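Local coordinates for cytolethal distending toxin subunit A (Haemophilus ducreyi, PDB 1SR4), which probably pairs with the CdtC subunit, as a ricin-type lectin, to deliver the genotoxic CdtB subunit to host cells, which then swell and arrest in G2/M phase, at residues L70-A75 with Q91-I96; R79-A84 with G127-I132; C120-G125 with K137-F142. All coordinates share one frame; numbering follows the deposited sequence.

Contact 1 of 3, residues L70-A75 with Q91-I96; sequences LLTVWA and QDFGNI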
loop_
_atom_site.group_PDB
_atom_site.type_symbol
_atom_site.label_atom_id
_atom_site.label_comp_id
_atom_site.label_asym_id
_atom_site.label_seq_id
_atom_site.Cartn_x
_atom_site.Cartn_y
_atom_site.Cartn_z
ATOM N N LEU A 70 0.418 -20.761 -3.046
ATOM C CA LEU A 70 0.015 -19.702 -3.977
ATOM C C LEU A 70 -1.110 -20.165 -4.924
ATOM O O LEU A 70 -1.031 -21.254 -5.494
ATOM C CB LEU A 70 1.242 -19.290 -4.802
ATOM C CG LEU A 70 2.549 -19.089 -4.020
ATOM C CD1 LEU A 70 3.749 -19.041 -4.999
ATOM C CD2 LEU A 70 2.457 -17.825 -3.197
ATOM N N LEU A 71 -2.163 -19.356 -5.070
ATOM C CA LEU A 71 -3.246 -19.717 -5.977
ATOM C C LEU A 71 -2.607 -19.852 -7.362
ATOM O O LEU A 71 -1.938 -18.933 -7.838
ATOM C CB LEU A 71 -4.306 -18.624 -6.030
ATOM C CG LEU A 71 -5.483 -19.029 -6.940
ATOM C CD1 LEU A 71 -6.290 -20.202 -6.298
ATOM C CD2 LEU A 71 -6.390 -17.824 -7.166
ATOM N N THR A 72 -2.827 -20.983 -8.020
ATOM C CA THR A 72 -2.204 -21.180 -9.320
ATOM C C THR A 72 -2.956 -22.091 -10.285
ATOM O O THR A 72 -3.770 -22.934 -9.889
ATOM C CB THR A 72 -0.801 -21.786 -9.125
ATOM O OG1 THR A 72 -0.157 -21.947 -10.384
ATOM C CG2 THR A 72 -0.905 -23.145 -8.442
ATOM N N VAL A 73 -2.684 -21.869 -11.563
ATOM C CA VAL A 73 -3.209 -22.711 -12.621
ATOM C C VAL A 73 -2.392 -23.992 -12.442
ATOM O O VAL A 73 -1.256 -23.939 -11.955
ATOM C CB VAL A 73 -2.858 -22.116 -14.010
ATOM C CG1 VAL A 73 -2.939 -23.214 -15.104
ATOM C CG2 VAL A 73 -3.779 -20.940 -14.320
ATOM N N TRP A 74 -2.966 -25.147 -12.757
ATOM C CA TRP A 74 -2.184 -26.380 -12.688
ATOM C C TRP A 74 -2.277 -26.946 -14.118
ATOM O O TRP A 74 -1.321 -26.843 -14.878
ATOM C CB TRP A 74 -2.735 -27.372 -11.657
ATOM C CG TRP A 74 -1.913 -28.613 -11.611
ATOM C CD1 TRP A 74 -0.586 -28.713 -11.278
ATOM C CD2 TRP A 74 -2.329 -29.927 -11.986
ATOM N NE1 TRP A 74 -0.152 -30.011 -11.430
ATOM C CE2 TRP A 74 -1.201 -30.777 -11.864
ATOM C CE3 TRP A 74 -3.545 -30.472 -12.420
ATOM C CZ2 TRP A 74 -1.257 -32.145 -12.161
ATOM C CZ3 TRP A 74 -3.599 -31.839 -12.719
ATOM C CH2 TRP A 74 -2.462 -32.654 -12.586
ATOM N N ALA A 75 -3.433 -27.501 -14.490
ATOM C CA ALA A 75 -3.620 -28.009 -15.859
ATOM C C ALA A 75 -3.790 -26.751 -16.700
ATOM O O ALA A 75 -4.643 -25.902 -16.405
ATOM C CB ALA A 75 -4.876 -28.897 -15.950
ATOM N N GLN A 91 8.368 -24.969 -8.423
ATOM C CA GLN A 91 9.319 -24.180 -9.206
ATOM C C GLN A 91 9.175 -24.370 -10.715
ATOM O O GLN A 91 9.386 -23.440 -11.484
ATOM C CB GLN A 91 10.757 -24.503 -8.793
ATOM C CG GLN A 91 11.050 -24.166 -7.350
ATOM C CD GLN A 91 10.976 -25.376 -6.471
ATOM O OE1 GLN A 91 10.112 -26.261 -6.661
ATOM N NE2 GLN A 91 11.867 -25.438 -5.494
ATOM N N ASP A 92 8.788 -25.568 -11.130
ATOM C CA ASP A 92 8.646 -25.859 -12.547
ATOM C C ASP A 92 7.376 -25.279 -13.154
ATOM O O ASP A 92 7.206 -25.346 -14.358
ATOM C CB ASP A 92 8.694 -27.373 -12.770
ATOM C CG ASP A 92 7.625 -28.124 -11.968
ATOM O OD1 ASP A 92 7.318 -27.705 -10.833
ATOM O OD2 ASP A 92 7.109 -29.145 -12.460
ATOM N N PHE A 93 6.483 -24.716 -12.335
ATOM C CA PHE A 93 5.241 -24.125 -12.867
ATOM C C PHE A 93 5.521 -22.817 -13.608
ATOM O O PHE A 93 4.815 -22.459 -14.543
ATOM C CB PHE A 93 4.238 -23.814 -11.752
ATOM C CG PHE A 93 3.525 -25.020 -11.193
ATOM C CD1 PHE A 93 4.172 -26.251 -11.078
ATOM C CD2 PHE A 93 2.242 -24.885 -10.661
ATOM C CE1 PHE A 93 3.559 -27.321 -10.433
ATOM C CE2 PHE A 93 1.621 -25.947 -10.013
ATOM C CZ PHE A 93 2.283 -27.170 -9.895
ATOM N N GLY A 94 6.536 -22.083 -13.179
ATOM C CA GLY A 94 6.816 -20.836 -13.863
ATOM C C GLY A 94 5.765 -19.760 -13.592
ATOM O O GLY A 94 5.079 -19.762 -12.556
ATOM N N ASN A 95 5.618 -18.846 -14.538
ATOM C CA ASN A 95 4.709 -17.715 -14.381
ATOM C C ASN A 95 3.188 -17.973 -14.390
ATOM O O ASN A 95 2.400 -17.010 -14.338
ATOM C CB ASN A 95 5.077 -16.631 -15.411
ATOM C CG ASN A 95 6.523 -16.148 -15.270
ATOM O OD1 ASN A 95 7.194 -16.419 -14.266
ATOM N ND2 ASN A 95 7.006 -15.413 -16.276
ATOM N N ILE A 96 2.757 -19.238 -14.450
ATOM C CA ILE A 96 1.322 -19.514 -14.407
ATOM C C ILE A 96 0.854 -19.303 -12.953
ATOM O O ILE A 96 -0.348 -19.358 -12.648
ATOM C CB ILE A 96 0.982 -20.968 -14.813
ATOM C CG1 ILE A 96 1.559 -21.955 -13.791
ATOM C CG2 ILE A 96 1.506 -21.250 -16.219
ATOM C CD1 ILE A 96 1.128 -23.415 -14.023
#
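Phe93 reaches the end of strand 69-73 with one side of its ring, CD2 toward Thr72 and Val73 and CZ toward Trp74. The closest of these approaches is Phe93 CZ to Trp74 CD1, 3.5 Å, with Phe93 CZ lying at the indole's edge near its plane. The two rings are inclined at 48° and meet obliquely, the indole offering the CD1-NE1 side of its five-membered ring. Tyr85 of strand 82-86 joins both rings, edge-to-face with Phe93 and at a shallow angle to Trp74. This aromatic cluster belongs to the ricin-type beta-trefoil of CdtA, and Trp74 lies in a region inferred to mediate binding to target cells.

Thr72 OG1 comes to the edge of the Phe93 ring, in its plane, 3.8 Å from Phe93 CD2. With chi1 at -178°, the hydroxyl sits beside its own carbonyl carbon and donates to the O of Val73 at 2.8 Å. Further along the loop, Ile96 packs against Val73, CB to CB at 4.1 Å. Ile96 CG1 lies between its backbone N and carbonyl carbon (chi1 65°), and the chain runs extended to CD1, which comes within 3.2 Å of Val73 O. No hydrogen bond spans the two segments; the O of Ile96 is taken instead by Asn114 ND2.

Contact 2 of 3, residues R79-A84 with G127-I132; sequences RNWLWA and GLIHDI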
loop_
_atom_site.group_PDB
_atom_site.type_symbol
_atom_site.label_atom_id
_atom_site.label_comp_id
_atom_site.label_asym_id
_atom_site.label_seq_id
_atom_site.Cartn_x
_atom_site.Cartn_y
_atom_site.Cartn_z
ATOM N N ARG A 79 -10.540 -23.600 -18.365
ATOM C CA ARG A 79 -11.607 -24.192 -17.562
ATOM C C ARG A 79 -11.206 -25.280 -16.578
ATOM O O ARG A 79 -12.060 -25.902 -15.951
ATOM C CB ARG A 79 -12.776 -24.665 -18.451
ATOM C CG ARG A 79 -13.466 -23.490 -19.166
ATOM C CD ARG A 79 -14.840 -23.832 -19.750
ATOM N NE ARG A 79 -15.872 -24.029 -18.728
ATOM C CZ ARG A 79 -16.479 -23.046 -18.056
ATOM N NH1 ARG A 79 -16.175 -21.773 -18.280
ATOM N NH2 ARG A 79 -17.403 -23.340 -17.152
ATOM N N ASN A 80 -9.906 -25.491 -16.410
ATOM C CA ASN A 80 -9.446 -26.472 -15.436
ATOM C C ASN A 80 -9.401 -25.788 -14.074
ATOM O O ASN A 80 -9.297 -24.560 -13.992
ATOM C CB ASN A 80 -8.062 -26.983 -15.813
ATOM C CG ASN A 80 -8.123 -28.140 -16.771
ATOM O OD1 ASN A 80 -8.522 -29.239 -16.392
ATOM N ND2 ASN A 80 -7.738 -27.903 -18.019
ATOM N N TRP A 81 -9.482 -26.587 -13.020
ATOM C CA TRP A 81 -9.472 -26.082 -11.662
ATOM C C TRP A 81 -8.138 -25.459 -11.262
ATOM O O TRP A 81 -7.071 -25.879 -11.704
ATOM C CB TRP A 81 -9.748 -27.197 -10.639
ATOM C CG TRP A 81 -11.060 -27.901 -10.724
ATOM C CD1 TRP A 81 -11.262 -29.220 -11.041
ATOM C CD2 TRP A 81 -12.353 -27.362 -10.407
ATOM N NE1 TRP A 81 -12.600 -29.533 -10.936
ATOM C CE2 TRP A 81 -13.292 -28.414 -10.548
ATOM C CE3 TRP A 81 -12.810 -26.096 -10.018
ATOM C CZ2 TRP A 81 -14.663 -28.238 -10.306
ATOM C CZ3 TRP A 81 -14.173 -25.919 -9.780
ATOM C CH2 TRP A 81 -15.083 -26.991 -9.925
ATOM N N LEU A 82 -8.236 -24.468 -10.390
ATOM C CA LEU A 82 -7.082 -23.792 -9.827
ATOM C C LEU A 82 -6.817 -24.516 -8.520
ATOM O O LEU A 82 -7.733 -25.074 -7.924
ATOM C CB LEU A 82 -7.419 -22.324 -9.532
ATOM C CG LEU A 82 -6.955 -21.233 -10.497
ATOM C CD1 LEU A 82 -7.052 -21.673 -11.949
ATOM C CD2 LEU A 82 -7.750 -19.974 -10.220
ATOM N N TRP A 83 -5.568 -24.483 -8.076
ATOM C CA TRP A 83 -5.139 -25.098 -6.830
ATOM C C TRP A 83 -4.203 -24.096 -6.152
ATOM O O TRP A 83 -4.028 -22.985 -6.640
ATOM C CB TRP A 83 -4.344 -26.378 -7.134
ATOM C CG TRP A 83 -5.170 -27.419 -7.827
ATOM C CD1 TRP A 83 -5.445 -27.506 -9.159
ATOM C CD2 TRP A 83 -5.916 -28.465 -7.192
ATOM N NE1 TRP A 83 -6.326 -28.545 -9.394
ATOM C CE2 TRP A 83 -6.629 -29.145 -8.201
ATOM C CE3 TRP A 83 -6.050 -28.888 -5.860
ATOM C CZ2 TRP A 83 -7.476 -30.234 -7.922
ATOM C CZ3 TRP A 83 -6.892 -29.971 -5.581
ATOM C CH2 TRP A 83 -7.594 -30.627 -6.608
ATOM N N ALA A 84 -3.614 -24.484 -5.030
ATOM C CA ALA A 84 -2.653 -23.621 -4.361
ATOM C C ALA A 84 -1.429 -24.462 -3.964
ATOM O O ALA A 84 -1.533 -25.404 -3.167
ATOM C CB ALA A 84 -3.268 -22.976 -3.150
ATOM N N GLY A 127 -15.519 -24.196 -6.703
ATOM C CA GLY A 127 -14.110 -23.820 -6.717
ATOM C C GLY A 127 -13.797 -22.705 -7.695
ATOM O O GLY A 127 -14.651 -21.890 -8.016
ATOM N N LEU A 128 -12.564 -22.674 -8.180
ATOM C CA LEU A 128 -12.155 -21.652 -9.126
ATOM C C LEU A 128 -11.529 -22.324 -10.335
ATOM O O LEU A 128 -10.919 -23.367 -10.204
ATOM C CB LEU A 128 -11.105 -20.723 -8.491
ATOM C CG LEU A 128 -11.457 -19.897 -7.248
ATOM C CD1 LEU A 128 -10.184 -19.193 -6.748
ATOM C CD2 LEU A 128 -12.558 -18.869 -7.581
ATOM N N ILE A 129 -11.682 -21.715 -11.507
ATOM C CA ILE A 129 -11.058 -22.232 -12.723
ATOM C C ILE A 129 -10.457 -20.995 -13.362
ATOM O O ILE A 129 -10.507 -19.921 -12.772
ATOM C CB ILE A 129 -12.100 -22.831 -13.706
ATOM C CG1 ILE A 129 -13.071 -21.737 -14.170
ATOM C CG2 ILE A 129 -12.825 -24.007 -13.051
ATOM C CD1 ILE A 129 -14.086 -22.202 -15.227
ATOM N N HIS A 130 -9.857 -21.143 -14.538
ATOM C CA HIS A 130 -9.348 -19.994 -15.272
ATOM C C HIS A 130 -9.970 -20.135 -16.662
ATOM O O HIS A 130 -10.128 -21.253 -17.164
ATOM C CB HIS A 130 -7.802 -19.972 -15.323
ATOM C CG HIS A 130 -7.185 -21.089 -16.109
ATOM N ND1 HIS A 130 -6.596 -20.895 -17.340
ATOM C CD2 HIS A 130 -7.024 -22.401 -15.818
ATOM C CE1 HIS A 130 -6.097 -22.039 -17.774
ATOM N NE2 HIS A 130 -6.344 -22.969 -16.869
ATOM N N ASP A 131 -10.375 -19.019 -17.262
ATOM C CA ASP A 131 -10.989 -19.046 -18.591
ATOM C C ASP A 131 -10.800 -17.699 -19.266
ATOM O O ASP A 131 -10.297 -16.738 -18.654
ATOM C CB ASP A 131 -12.490 -19.368 -18.494
ATOM C CG ASP A 131 -13.072 -19.926 -19.808
ATOM O OD1 ASP A 131 -12.322 -20.151 -20.779
ATOM O OD2 ASP A 131 -14.292 -20.158 -19.856
ATOM N N ILE A 132 -11.203 -17.633 -20.530
ATOM C CA ILE A 132 -11.080 -16.414 -21.307
ATOM C C ILE A 132 -11.671 -15.240 -20.540
ATOM O O ILE A 132 -12.773 -15.313 -20.008
ATOM C CB ILE A 132 -11.779 -16.587 -22.678
ATOM C CG1 ILE A 132 -11.047 -17.682 -23.468
ATOM C CG2 ILE A 132 -11.741 -15.281 -23.475
ATOM C CD1 ILE A 132 -11.936 -18.468 -24.401
HETATM O O HOH W 1 -10.606 -24.456 -7.232
#
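Arg79 is held to strand 127-131 at both ends: its backbone N donates to His130 O at 2.7 Å, and its NH1 forms a salt bridge with Asp131 OD2 at 2.9 Å. The carboxylate oxygen lies in the guanidinium plane, whereas the arginine meets Asp131 from above the carboxylate plane; the two planes stand 67° apart. A bend at chi3 (71°) helps turn the guanidinium over Ile129, whose CD1 lies over one face, 3.7 Å above the plane and offset toward the rim. Farther along, Leu82 N donates to Leu128 O at 2.9 Å. The same Leu128 O lies at the edge of the Trp81 indole, 3.3 Å from Trp81 CE3, while Trp81 CZ3 approaches the CA of Gly127. Leu82 CD1 and CD2 spread over the backbone of Ile129 and the CB atoms of Leu128 and His130. Water 1 accepts from Leu128 N and probably donates to Leu82 O, bridging the segments beside the direct bond.

In the second shell, Tyr124 makes a cation-pi contact with Arg79, and Thr119 OG1 hydrogen-bonds His130 ND1. Residues 79-84 fall in the region inferred to mediate binding to target cells. Within this beta-trefoil domain, strand 127-131 pairs with strand 120-124 and strand 82-86 with strand 69-73; Leu71 of strand 69-73 packs against both Leu82 and Leu128.

Contact 3 of 3, residues C120-G125 with K137-F142; sequences CVEAYG and KLAQEF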
loop_
_atom_site.group_PDB
_atom_site.type_symbol
_atom_site.label_atom_id
_atom_site.label_comp_id
_atom_site.label_asym_id
_atom_site.label_seq_id
_atom_site.Cartn_x
_atom_site.Cartn_y
_atom_site.Cartn_z
ATOM N N CYS A 120 -8.433 -15.568 -17.044
ATOM C CA CYS A 120 -8.911 -14.970 -15.797
ATOM C C CYS A 120 -9.435 -15.966 -14.782
ATOM O O CYS A 120 -10.012 -17.003 -15.158
ATOM C CB CYS A 120 -10.023 -13.960 -16.104
ATOM S SG CYS A 120 -9.377 -12.359 -16.659
ATOM N N VAL A 121 -9.243 -15.639 -13.499
ATOM C CA VAL A 121 -9.727 -16.480 -12.410
ATOM C C VAL A 121 -11.236 -16.373 -12.514
ATOM O O VAL A 121 -11.763 -15.275 -12.720
ATOM C CB VAL A 121 -9.283 -15.954 -11.014
ATOM C CG1 VAL A 121 -10.095 -16.643 -9.923
ATOM C CG2 VAL A 121 -7.757 -16.217 -10.793
ATOM N N GLU A 122 -11.933 -17.498 -12.368
ATOM C CA GLU A 122 -13.398 -17.500 -12.476
ATOM C C GLU A 122 -14.061 -18.452 -11.469
ATOM O O GLU A 122 -13.658 -19.612 -11.344
ATOM C CB GLU A 122 -13.803 -17.916 -13.894
ATOM C CG GLU A 122 -15.294 -17.754 -14.167
ATOM C CD GLU A 122 -15.676 -18.050 -15.602
ATOM O OE1 GLU A 122 -14.935 -17.643 -16.531
ATOM O OE2 GLU A 122 -16.743 -18.681 -15.801
ATOM N N ALA A 123 -15.068 -17.966 -10.745
ATOM C CA ALA A 123 -15.775 -18.805 -9.791
ATOM C C ALA A 123 -16.625 -19.768 -10.614
ATOM O O ALA A 123 -17.353 -19.345 -11.524
ATOM C CB ALA A 123 -16.679 -17.958 -8.892
ATOM N N TYR A 124 -16.536 -21.054 -10.290
ATOM C CA TYR A 124 -17.293 -22.087 -10.998
ATOM C C TYR A 124 -17.573 -23.263 -10.063
ATOM O O TYR A 124 -16.649 -23.799 -9.430
ATOM C CB TYR A 124 -16.514 -22.579 -12.217
ATOM C CG TYR A 124 -17.163 -23.787 -12.847
ATOM C CD1 TYR A 124 -18.293 -23.649 -13.652
ATOM C CD2 TYR A 124 -16.719 -25.072 -12.543
ATOM C CE1 TYR A 124 -18.974 -24.763 -14.130
ATOM C CE2 TYR A 124 -17.383 -26.194 -13.012
ATOM C CZ TYR A 124 -18.515 -26.033 -13.804
ATOM O OH TYR A 124 -19.204 -27.135 -14.252
ATOM N N GLY A 125 -18.844 -23.669 -9.971
ATOM C CA GLY A 125 -19.196 -24.769 -9.091
ATOM C C GLY A 125 -18.710 -24.467 -7.680
ATOM O O GLY A 125 -18.969 -23.378 -7.160
ATOM N N LYS A 137 -18.338 -10.828 -17.424
ATOM C CA LYS A 137 -18.623 -12.037 -16.657
ATOM C C LYS A 137 -18.481 -11.750 -15.160
ATOM O O LYS A 137 -17.363 -11.606 -14.646
ATOM C CB LYS A 137 -17.670 -13.171 -17.060
ATOM C CG LYS A 137 -17.876 -13.733 -18.471
ATOM C CD LYS A 137 -16.810 -14.786 -18.795
ATOM C CE LYS A 137 -16.795 -15.169 -20.292
ATOM N NZ LYS A 137 -15.584 -15.973 -20.673
ATOM N N LEU A 138 -19.612 -11.667 -14.463
ATOM C CA LEU A 138 -19.602 -11.400 -13.031
ATOM C C LEU A 138 -18.801 -12.460 -12.265
ATOM O O LEU A 138 -18.175 -12.157 -11.247
ATOM C CB LEU A 138 -21.039 -11.349 -12.496
ATOM C CG LEU A 138 -21.233 -10.673 -11.136
ATOM C CD1 LEU A 138 -20.788 -9.207 -11.239
ATOM C CD2 LEU A 138 -22.704 -10.755 -10.701
ATOM N N ALA A 139 -18.817 -13.702 -12.754
ATOM C CA ALA A 139 -18.077 -14.788 -12.091
ATOM C C ALA A 139 -16.558 -14.556 -12.048
ATOM O O ALA A 139 -15.842 -15.242 -11.313
ATOM C CB ALA A 139 -18.380 -16.138 -12.765
ATOM N N GLN A 140 -16.063 -13.618 -12.846
ATOM C CA GLN A 140 -14.632 -13.313 -12.837
ATOM C C GLN A 140 -14.326 -12.080 -11.971
ATOM O O GLN A 140 -13.180 -11.614 -11.917
ATOM C CB GLN A 140 -14.119 -13.091 -14.264
ATOM C CG GLN A 140 -14.124 -14.370 -15.100
ATOM C CD GLN A 140 -13.611 -14.164 -16.506
ATOM O OE1 GLN A 140 -13.241 -13.054 -16.902
ATOM N NE2 GLN A 140 -13.577 -15.239 -17.269
ATOM N N GLU A 141 -15.348 -11.573 -11.281
ATOM C CA GLU A 141 -15.184 -10.414 -10.414
ATOM C C GLU A 141 -15.208 -10.841 -8.960
ATOM O O GLU A 141 -16.040 -11.660 -8.558
ATOM C CB GLU A 141 -16.292 -9.390 -10.670
ATOM C CG GLU A 141 -16.181 -8.658 -12.008
ATOM C CD GLU A 141 -17.033 -7.397 -12.034
ATOM O OE1 GLU A 141 -16.557 -6.333 -11.593
ATOM O OE2 GLU A 141 -18.198 -7.480 -12.471
ATOM N N PHE A 142 -14.291 -10.283 -8.172
ATOM C CA PHE A 142 -14.171 -10.622 -6.762
ATOM C C PHE A 142 -14.078 -9.389 -5.868
ATOM O O PHE A 142 -13.518 -8.362 -6.246
ATOM C CB PHE A 142 -12.922 -11.494 -6.535
ATOM C CG PHE A 142 -12.964 -12.816 -7.253
ATOM C CD1 PHE A 142 -13.451 -13.955 -6.614
ATOM C CD2 PHE A 142 -12.565 -12.914 -8.577
ATOM C CE1 PHE A 142 -13.541 -15.171 -7.281
ATOM C CE2 PHE A 142 -12.655 -14.129 -9.257
ATOM C CZ PHE A 142 -13.149 -15.265 -8.598
HETATM O O HOH W 2 -10.841 -12.765 -12.267
HETATM O O HOH W 3 -16.145 -18.076 -18.922
#
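Glu122 OE1 is gripped twice: Gln140 NE2 donates to it at 2.9 Å, and water 3, itself accepting from Lys137 NZ, donates to it at 2.7 Å. The contact lies in the ricin-type beta-trefoil, where a 3-10 turn after strand 127-131 folds back on strand 120-124. Gln140 meets OE1 on its anti side, 29° out of the carboxylate plane, and nearly within its own amide plane. Glu122 CG is anti to the backbone N (chi1 -172°), and the extended chain lays this methylene against Gln140 CG and Ala139 CB before the carboxylate reaches the amide. Lys137 NZ, 4.5 Å from Glu122 OE1 and linked to it by the water, probably favours an ionised Glu122; it also donates to Ile132 O. Gln140 NE2 donates to Ile132 O as well, and Gln140 OE1 accepts from Ser134 N; together these bonds fix the rotation of the amide.

The backbones are joined by a hydrogen bond from Ala123 N to Ala139 O, 2.9 Å. Water 2 donates to both Val121 O and Gln140 O, bridging the strand and the turn. Phe142 sets CE2 and CZ against Val121 CG1, the two side chains crossing at about a right angle. At the other end, Cys120, disulfide-bonded to Cys133, places its CB 3.4 Å from Gln140 OE1.

How the contacts relate
Contacts 1 and 2 alternate along the chain, as do contacts 2 and 3, whereas contact 1 closes before contact 3 opens. The centre of contact 2 lies about 11 Å from that of contact 1 and about 9 Å from that of contact 3. The centres of contacts 1 and 3 are about 19 Å apart, which places contact 2 between them. It shares the antiparallel pair 69-73 and 82-86 with contact 1, and the hairpin 120-124 and 127-131 with contact 3. Leu71 and Val121 also touch directly. Contact 2 thus joins two antiparallel pairs of one beta-trefoil domain, while contacts 1 and 3 fold later loops back on them; the inferred cell-binding region, residues 74-85, runs from contact 1 into contact 2.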